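Local coordinates for protein mirolysin (Tannerella forsythia, PDB 6R7V) that is the zymogen of a pappalysin-family zinc metallopeptidase, kept latent by a cysteine switch; the mature natural enzyme probably cleaves peptide bonds, at residues A[207-210]-A[211-215]; A[60-64]-A[65-69]; A[157-160]-A[161-165]. The protein carries 1 engineered substitution. All blocks are in the same frame, centred on the assembly; numbering follows the deposited sequence.

Contact 1 of 3, residues A[207-210]-A[211-215]; sequences HAVG and HWLDL. Engineered in segment 207-210: Ala208 (natural residue Glu). With ZN (zinc ion), chain D.
His211 N donates to His207 O and Trp212 N to Ala208 O (3.0 Å) in the last turns of helix 203-212, which a Schellman motif then closes: Leu215 N returns to Gly210 O at 2.9 Å, above the plane of that carbonyl, while Asp214 takes the positive phi of the C-prime position. One helical turn apart, the two histidines aim at one metal. His207 NE2 and His211 NE2 each bind the zinc ion at 2.0 Å, and sharing it brings these two nitrogens to within 3.1 Å of each other. Their rings meet obliquely, with planes 86° apart. Different first torsions make them converge: CG of His207 swings anti to its own N (chi1 174°), whereas CG of His211 stays beside its N (chi1 -65°). The far nitrogens are tied as well. His211 ND1 donates to Leu215 O at 2.8 Å, so the turn that ends the helix also fixes the rotation of a zinc ligand; Tyr266 O does the same for His207 ND1. Another face of the helix is apolar. Val209 CG1 lies 4.1 Å from Leu213 CD1, the two side chains running side by side toward strand 101-105, while Leu215 folds its CB and CG over Gly210 O and packs on helix 280-288. That helix also supplies Arg285, the salt-bridge partner of Asp214. Ala208, engineered in place of the natural Glu, packs on strand 182-185. With His217 beyond the turn, this is the zinc-binding helix of the metzincins, its HEXXH motif here reading His-Ala-Val-Gly-His through the engineered Ala208; the fourth metal ligand is Cys6, the cysteine switch of the zymogen.

Contact 2 of 3, residues A[60-64]-A[65-69]; sequences QNISD and AQIIS
Ile62 and Ile67 cross at about a right angle where the loop enters helix 64-77, CD1 of Ile62 resting 3.9 Å from CG1 of Ile67. This is the dense side of the contact. Ile62 reaches it with CG1 wedged between its backbone N and carbonyl carbon (chi1 63°), and Ile67 continues inward onto Val51 and Val53 of strand 45-55 and Ile118 of strand 118-122, so the first turn of the helix is seated on the sheet. Asp64 OD2 adds a salt bridge on this side, to Arg120 of strand 118-122, which also binds Ile62 O. Backbone bonds start the helix, Ile67 N donating to Ser63 O at 3.1 Å and Ile68 N to Asp64 O at 2.8 Å. Ser63 is also the N-cap: its OG accepts from Gln66 N at 2.9 Å, the capping bond of the first turn. With Ile62 just before the cap and Ile67 four residues after it, the pair forms a hydrophobic staple. Around Ser63, Ala65 and Ile68 the packing gives way to solvent. A water lies 3.1 Å from Ser63 OG and donates to Gln66 OE1 at 2.9 Å, linking the exposed cap to a buried side chain, bent at its second torsion, whose amide is further held by Ser194 N and by the carbonyls of Phe189 and Asp192. Ala65 CB comes 3.9 Å from Ser63 OG, and exposed Ile68 lays CG1 across Asp64 O at 3.3 Å, on the open side of the turn.

Contact 3 of 3, residues A[157-160]-A[161-165]; sequences CNLG and DDLLG
Leu159 O accepts from a water at 2.7 Å, and the same water takes the N-H of Asp162 at 3.0 Å, bridging the bend at Gly160-Asp161 in place of a direct backbone bond. A second water joins two carbonyls, donating to Gly160 O at 3.1 Å and, weakly, to Leu163 O. The bend itself begins with an Asx turn: Asn158 OD1 accepts from Gly160 N at 3.1 Å, the donor lying well above the plane of the amide carbonyl. Gly160 then takes phi 101° and psi -166°, a conformation suited to glycine because a CB there would meet Leu159 O. Inside the loop the leucines close up. Leu159 CB sits 3.5 Å from Leu163 O, while its CD1 reaches CD2 of Leu163 at 4.1 Å and the CA of Gly165 at 3.8 Å. Leu163 meets it with CG extended anti to the backbone N (chi1 -170°). Asp162 O bonds Thr5 OG1 and Gly165 pairs through its backbone with Gly7, flanking the switch residue Cys6. The loop thus leads into strand 165-167, antiparallel to strand 182-185, consistent with the upper-rim strand that borders the active-site cleft of metzincins.

How the contacts relate
From the N terminus, contact 2 (60-69) comes first, carrying the loop after strand 45-55 into helix 64-77. Contact 3 (157-165) closes the loop between strands 152-157 and 165-167 of the same mixed sheet, and contact 1 (207-215) ends helix 203-212, which supplies two of the zinc ligands. The three follow in series, with none nested or crossed. Contacts 2 and 3 do touch, Gln60 NE2 packing 3.5 Å from Asn158 CB. Contact 1 touches neither; its centre lies about 18 Å from that of contact 3 and about 22 Å from that of contact 2. Strand 182-185 joins contacts 1 and 3: Ala208 meets Val182 and Ile184, Leu159 meets Val183 and His185, residues that alternate along it.

Contact 1 of 3, residues A[207-210]-A[211-215]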
loop_
_atom_site.group_PDB
_atom_site.type_symbol
_atom_site.label_atom_id
_atom_site.label_comp_id
_atom_site.label_asym_id
_atom_site.label_seq_id
_atom_site.Cartn_x
_atom_site.Cartn_y
_atom_site.Cartn_z
ATOM N N HIS A 207 -3.283 -3.059 0.561
ATOM C CA HIS A 207 -3.904 -1.738 0.507
ATOM C C HIS A 207 -2.837 -0.628 0.702
ATOM O O HIS A 207 -2.818 0.351 -0.061
ATOM C CB HIS A 207 -4.965 -1.712 1.613
ATOM C CG HIS A 207 -5.645 -0.404 1.831
ATOM N ND1 HIS A 207 -6.950 -0.196 1.425
ATOM C CD2 HIS A 207 -5.198 0.703 2.472
ATOM C CE1 HIS A 207 -7.252 1.028 1.823
ATOM N NE2 HIS A 207 -6.212 1.612 2.437
ATOM N N ALA A 208 -1.965 -0.775 1.723
ATOM C CA ALA A 208 -0.944 0.248 2.010
ATOM C C ALA A 208 0.037 0.356 0.873
ATOM O O ALA A 208 0.446 1.468 0.520
ATOM C CB ALA A 208 -0.200 -0.096 3.288
ATOM N N VAL A 209 0.471 -0.787 0.316
ATOM C CA VAL A 209 1.419 -0.760 -0.814
ATOM C C VAL A 209 0.727 -0.076 -2.023
ATOM O O VAL A 209 1.394 0.666 -2.756
ATOM C CB VAL A 209 1.981 -2.182 -1.129
ATOM C CG1 VAL A 209 2.794 -2.209 -2.421
ATOM C CG2 VAL A 209 2.821 -2.692 0.038
ATOM N N GLY A 210 -0.596 -0.264 -2.180
ATOM C CA GLY A 210 -1.326 0.462 -3.213
ATOM C C GLY A 210 -1.135 1.961 -3.034
ATOM O O GLY A 210 -0.850 2.653 -4.001
ATOM N N HIS A 211 -1.267 2.503 -1.785
ATOM C CA HIS A 211 -0.983 3.951 -1.574
ATOM C C HIS A 211 0.476 4.325 -1.880
ATOM O O HIS A 211 0.727 5.382 -2.461
ATOM C CB HIS A 211 -1.259 4.356 -0.133
ATOM C CG HIS A 211 -2.694 4.280 0.322
ATOM N ND1 HIS A 211 -3.713 4.957 -0.331
ATOM C CD2 HIS A 211 -3.201 3.720 1.440
ATOM C CE1 HIS A 211 -4.805 4.780 0.409
ATOM N NE2 HIS A 211 -4.541 4.070 1.485
ATOM N N TRP A 212 1.428 3.475 -1.473
ATOM C CA TRP A 212 2.842 3.749 -1.775
ATOM C C TRP A 212 3.086 3.791 -3.307
ATOM O O TRP A 212 4.045 4.441 -3.769
ATOM C CB TRP A 212 3.655 2.652 -1.078
ATOM C CG TRP A 212 5.133 2.756 -1.246
ATOM C CD1 TRP A 212 5.983 3.615 -0.603
ATOM C CD2 TRP A 212 5.938 1.928 -2.073
ATOM N NE1 TRP A 212 7.270 3.391 -1.017
ATOM C CE2 TRP A 212 7.270 2.387 -1.957
ATOM C CE3 TRP A 212 5.656 0.869 -2.941
ATOM C CZ2 TRP A 212 8.333 1.774 -2.643
ATOM C CZ3 TRP A 212 6.699 0.273 -3.626
ATOM C CH2 TRP A 212 8.017 0.750 -3.504
ATOM N N LEU A 213 2.191 3.119 -4.089
ATOM C CA LEU A 213 2.192 3.104 -5.532
ATOM C C LEU A 213 1.123 4.053 -6.122
ATOM O O LEU A 213 0.667 3.894 -7.265
ATOM C CB LEU A 213 2.055 1.677 -6.069
ATOM C CG LEU A 213 3.249 0.765 -5.745
ATOM C CD1 LEU A 213 2.973 -0.647 -6.180
ATOM C CD2 LEU A 213 4.575 1.313 -6.370
ATOM N N ASP A 214 0.791 5.091 -5.360
ATOM C CA ASP A 214 0.023 6.264 -5.800
ATOM C C ASP A 214 -1.495 6.091 -5.814
ATOM O O ASP A 214 -2.205 7.012 -6.272
ATOM C CB ASP A 214 0.496 6.754 -7.205
ATOM C CG ASP A 214 0.602 8.246 -7.321
ATOM O OD1 ASP A 214 0.706 8.898 -6.288
ATOM O OD2 ASP A 214 0.556 8.759 -8.467
ATOM N N LEU A 215 -2.020 4.980 -5.316
ATOM C CA LEU A 215 -3.476 4.829 -5.320
ATOM C C LEU A 215 -4.116 5.502 -4.135
ATOM O O LEU A 215 -3.536 5.527 -3.027
ATOM C CB LEU A 215 -3.880 3.347 -5.310
ATOM C CG LEU A 215 -3.359 2.499 -6.461
ATOM C CD1 LEU A 215 -3.945 1.106 -6.385
ATOM C CD2 LEU A 215 -3.651 3.140 -7.828
HETATM ZN ZN ZN D . -5.837 3.527 2.965
#

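Contact 2 of 3, residues A[60-64]-A[65-69]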
loop_
_atom_site.group_PDB
_atom_site.type_symbol
_atom_site.label_atom_id
_atom_site.label_comp_id
_atom_site.label_asym_id
_atom_site.label_seq_id
_atom_site.Cartn_x
_atom_site.Cartn_y
_atom_site.Cartn_z
ATOM N N GLN A 60 4.680 -8.964 19.635
ATOM C CA GLN A 60 5.033 -8.056 18.551
ATOM C C GLN A 60 6.212 -8.560 17.712
ATOM O O GLN A 60 6.430 -8.108 16.575
ATOM C CB GLN A 60 5.354 -6.676 19.124
ATOM C CG GLN A 60 4.109 -5.990 19.645
ATOM C CD GLN A 60 4.391 -4.813 20.523
ATOM O OE1 GLN A 60 5.484 -4.239 20.501
ATOM N NE2 GLN A 60 3.395 -4.383 21.288
ATOM N N ASN A 61 6.961 -9.515 18.253
ATOM C CA ASN A 61 8.112 -10.093 17.559
ATOM C C ASN A 61 7.632 -11.245 16.691
ATOM O O ASN A 61 7.866 -12.407 16.991
ATOM C CB ASN A 61 9.114 -10.557 18.607
ATOM C CG ASN A 61 10.490 -10.801 18.087
ATOM O OD1 ASN A 61 10.825 -10.505 16.933
ATOM N ND2 ASN A 61 11.333 -11.366 18.957
ATOM N N ILE A 62 6.955 -10.915 15.591
ATOM C CA ILE A 62 6.299 -11.903 14.734
ATOM C C ILE A 62 7.298 -12.785 13.977
ATOM O O ILE A 62 8.405 -12.363 13.675
ATOM C CB ILE A 62 5.272 -11.237 13.780
ATOM C CG1 ILE A 62 5.968 -10.261 12.804
ATOM C CG2 ILE A 62 4.178 -10.535 14.616
ATOM C CD1 ILE A 62 5.077 -9.909 11.572
ATOM N N SER A 63 6.866 -13.999 13.634
ATOM C CA SER A 63 7.717 -15.026 13.041
ATOM C C SER A 63 8.165 -14.717 11.609
ATOM O O SER A 63 7.507 -13.971 10.863
ATOM C CB SER A 63 7.017 -16.381 13.073
ATOM O OG SER A 63 5.982 -16.466 12.101
ATOM N N ASP A 64 9.298 -15.311 11.217
ATOM C CA ASP A 64 9.792 -15.179 9.853
ATOM C C ASP A 64 8.730 -15.738 8.880
ATOM O O ASP A 64 8.473 -15.126 7.834
ATOM C CB ASP A 64 11.106 -15.961 9.675
ATOM C CG ASP A 64 12.372 -15.340 10.236
ATOM O OD1 ASP A 64 13.446 -15.950 10.070
ATOM O OD2 ASP A 64 12.289 -14.233 10.833
ATOM N N ALA A 65 8.087 -16.892 9.246
ATOM C CA ALA A 65 7.034 -17.520 8.427
ATOM C C ALA A 65 5.871 -16.551 8.250
ATOM O O ALA A 65 5.321 -16.486 7.155
ATOM C CB ALA A 65 6.550 -18.831 9.052
ATOM N N GLN A 66 5.534 -15.765 9.281
ATOM C CA GLN A 66 4.456 -14.773 9.203
ATOM C C GLN A 66 4.810 -13.699 8.154
ATOM O O GLN A 66 3.995 -13.311 7.312
ATOM C CB GLN A 66 4.195 -14.144 10.571
ATOM C CG GLN A 66 2.833 -13.463 10.699
ATOM C CD GLN A 66 1.662 -14.415 10.557
ATOM O OE1 GLN A 66 1.721 -15.586 10.960
ATOM N NE2 GLN A 66 0.566 -13.913 10.023
ATOM N N ILE A 67 6.070 -13.254 8.161
ATOM C CA ILE A 67 6.547 -12.232 7.238
ATOM C C ILE A 67 6.595 -12.761 5.792
ATOM O O ILE A 67 6.143 -12.090 4.845
ATOM C CB ILE A 67 7.911 -11.727 7.685
ATOM C CG1 ILE A 67 7.764 -10.965 9.012
ATOM C CG2 ILE A 67 8.554 -10.882 6.579
ATOM C CD1 ILE A 67 9.099 -10.747 9.698
ATOM N N ILE A 68 7.112 -14.002 5.630
ATOM C CA ILE A 68 7.164 -14.609 4.296
ATOM C C ILE A 68 5.733 -14.767 3.738
ATOM O O ILE A 68 5.513 -14.540 2.542
ATOM C CB ILE A 68 7.896 -15.962 4.442
ATOM C CG1 ILE A 68 9.402 -15.701 4.706
ATOM C CG2 ILE A 68 7.666 -16.918 3.224
ATOM C CD1 ILE A 68 10.159 -16.917 5.207
ATOM N N SER A 69 4.765 -15.108 4.602
ATOM C CA SER A 69 3.390 -15.222 4.123
ATOM C C SER A 69 2.887 -13.864 3.626
ATOM O O SER A 69 2.134 -13.841 2.655
ATOM C CB SER A 69 2.456 -15.782 5.186
ATOM O OG SER A 69 2.058 -14.844 6.167
HETATM O O HOH W 1 3.125 -16.891 13.124
#

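Contact 3 of 3, residues A[157-160]-A[161-165]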
loop_
_atom_site.group_PDB
_atom_site.type_symbol
_atom_site.label_atom_id
_atom_site.label_comp_id
_atom_site.label_asym_id
_atom_site.label_seq_id
_atom_site.Cartn_x
_atom_site.Cartn_y
_atom_site.Cartn_z
ATOM N N CYS A 157 4.812 -2.914 13.592
ATOM C CA CYS A 157 4.894 -2.466 14.966
ATOM C C CYS A 157 3.506 -2.397 15.592
ATOM O O CYS A 157 2.495 -2.611 14.895
ATOM C CB CYS A 157 5.559 -1.090 15.005
ATOM S SG CYS A 157 4.550 0.224 14.272
ATOM N N ASN A 158 3.463 -1.994 16.862
ATOM C CA ASN A 158 2.186 -1.744 17.519
ATOM C C ASN A 158 1.711 -0.320 17.205
ATOM O O ASN A 158 2.309 0.635 17.688
ATOM C CB ASN A 158 2.315 -1.929 19.011
ATOM C CG ASN A 158 1.018 -1.671 19.718
ATOM O OD1 ASN A 158 -0.058 -1.936 19.164
ATOM N ND2 ASN A 158 1.095 -1.145 20.949
ATOM N N LEU A 159 0.641 -0.181 16.385
ATOM C CA LEU A 159 0.036 1.109 16.060
ATOM C C LEU A 159 -1.174 1.400 16.956
ATOM O O LEU A 159 -1.820 2.429 16.789
ATOM C CB LEU A 159 -0.370 1.155 14.585
ATOM C CG LEU A 159 0.783 1.140 13.590
ATOM C CD1 LEU A 159 0.250 1.079 12.172
ATOM C CD2 LEU A 159 1.684 2.382 13.776
ATOM N N GLY A 160 -1.456 0.515 17.902
ATOM C CA GLY A 160 -2.517 0.725 18.888
ATOM C C GLY A 160 -3.808 -0.007 18.608
ATOM O O GLY A 160 -3.854 -0.886 17.749
ATOM N N ASP A 161 -4.877 0.373 19.312
ATOM C CA ASP A 161 -6.178 -0.290 19.219
ATOM C C ASP A 161 -6.956 0.059 17.965
ATOM O O ASP A 161 -7.869 -0.683 17.596
ATOM C CB ASP A 161 -7.044 0.086 20.434
ATOM C CG ASP A 161 -6.564 -0.427 21.784
ATOM O OD1 ASP A 161 -7.222 -0.117 22.804
ATOM O OD2 ASP A 161 -5.535 -1.140 21.822
ATOM N N ASP A 162 -6.643 1.197 17.343
ATOM C CA ASP A 162 -7.412 1.681 16.215
ATOM C C ASP A 162 -6.747 1.429 14.845
ATOM O O ASP A 162 -7.280 0.644 14.066
ATOM C CB ASP A 162 -7.721 3.185 16.416
ATOM C CG ASP A 162 -8.360 3.516 17.762
ATOM O OD1 ASP A 162 -9.213 2.724 18.229
ATOM O OD2 ASP A 162 -8.010 4.565 18.348
ATOM N N LEU A 163 -5.596 2.060 14.577
ATOM C CA LEU A 163 -4.897 2.116 13.293
ATOM C C LEU A 163 -4.323 0.767 12.785
ATOM O O LEU A 163 -3.544 0.117 13.480
ATOM C CB LEU A 163 -3.775 3.152 13.413
ATOM C CG LEU A 163 -3.040 3.560 12.137
ATOM C CD1 LEU A 163 -3.983 4.199 11.139
ATOM C CD2 LEU A 163 -1.932 4.546 12.464
ATOM N N LEU A 164 -4.672 0.389 11.547
ATOM C CA LEU A 164 -4.162 -0.855 10.949
ATOM C C LEU A 164 -2.865 -0.644 10.177
ATOM O O LEU A 164 -2.056 -1.574 10.071
ATOM C CB LEU A 164 -5.187 -1.497 9.989
ATOM C CG LEU A 164 -6.553 -1.916 10.563
ATOM C CD1 LEU A 164 -7.358 -2.613 9.508
ATOM C CD2 LEU A 164 -6.424 -2.807 11.768
ATOM N N GLY A 165 -2.705 0.527 9.573
ATOM C CA GLY A 165 -1.521 0.781 8.769
ATOM C C GLY A 165 -1.566 2.147 8.135
ATOM O O GLY A 165 -2.613 2.818 8.158
HETATM O O HOH W 2 -4.391 3.194 17.233
HETATM O O HOH W 3 -5.605 -1.633 15.297
#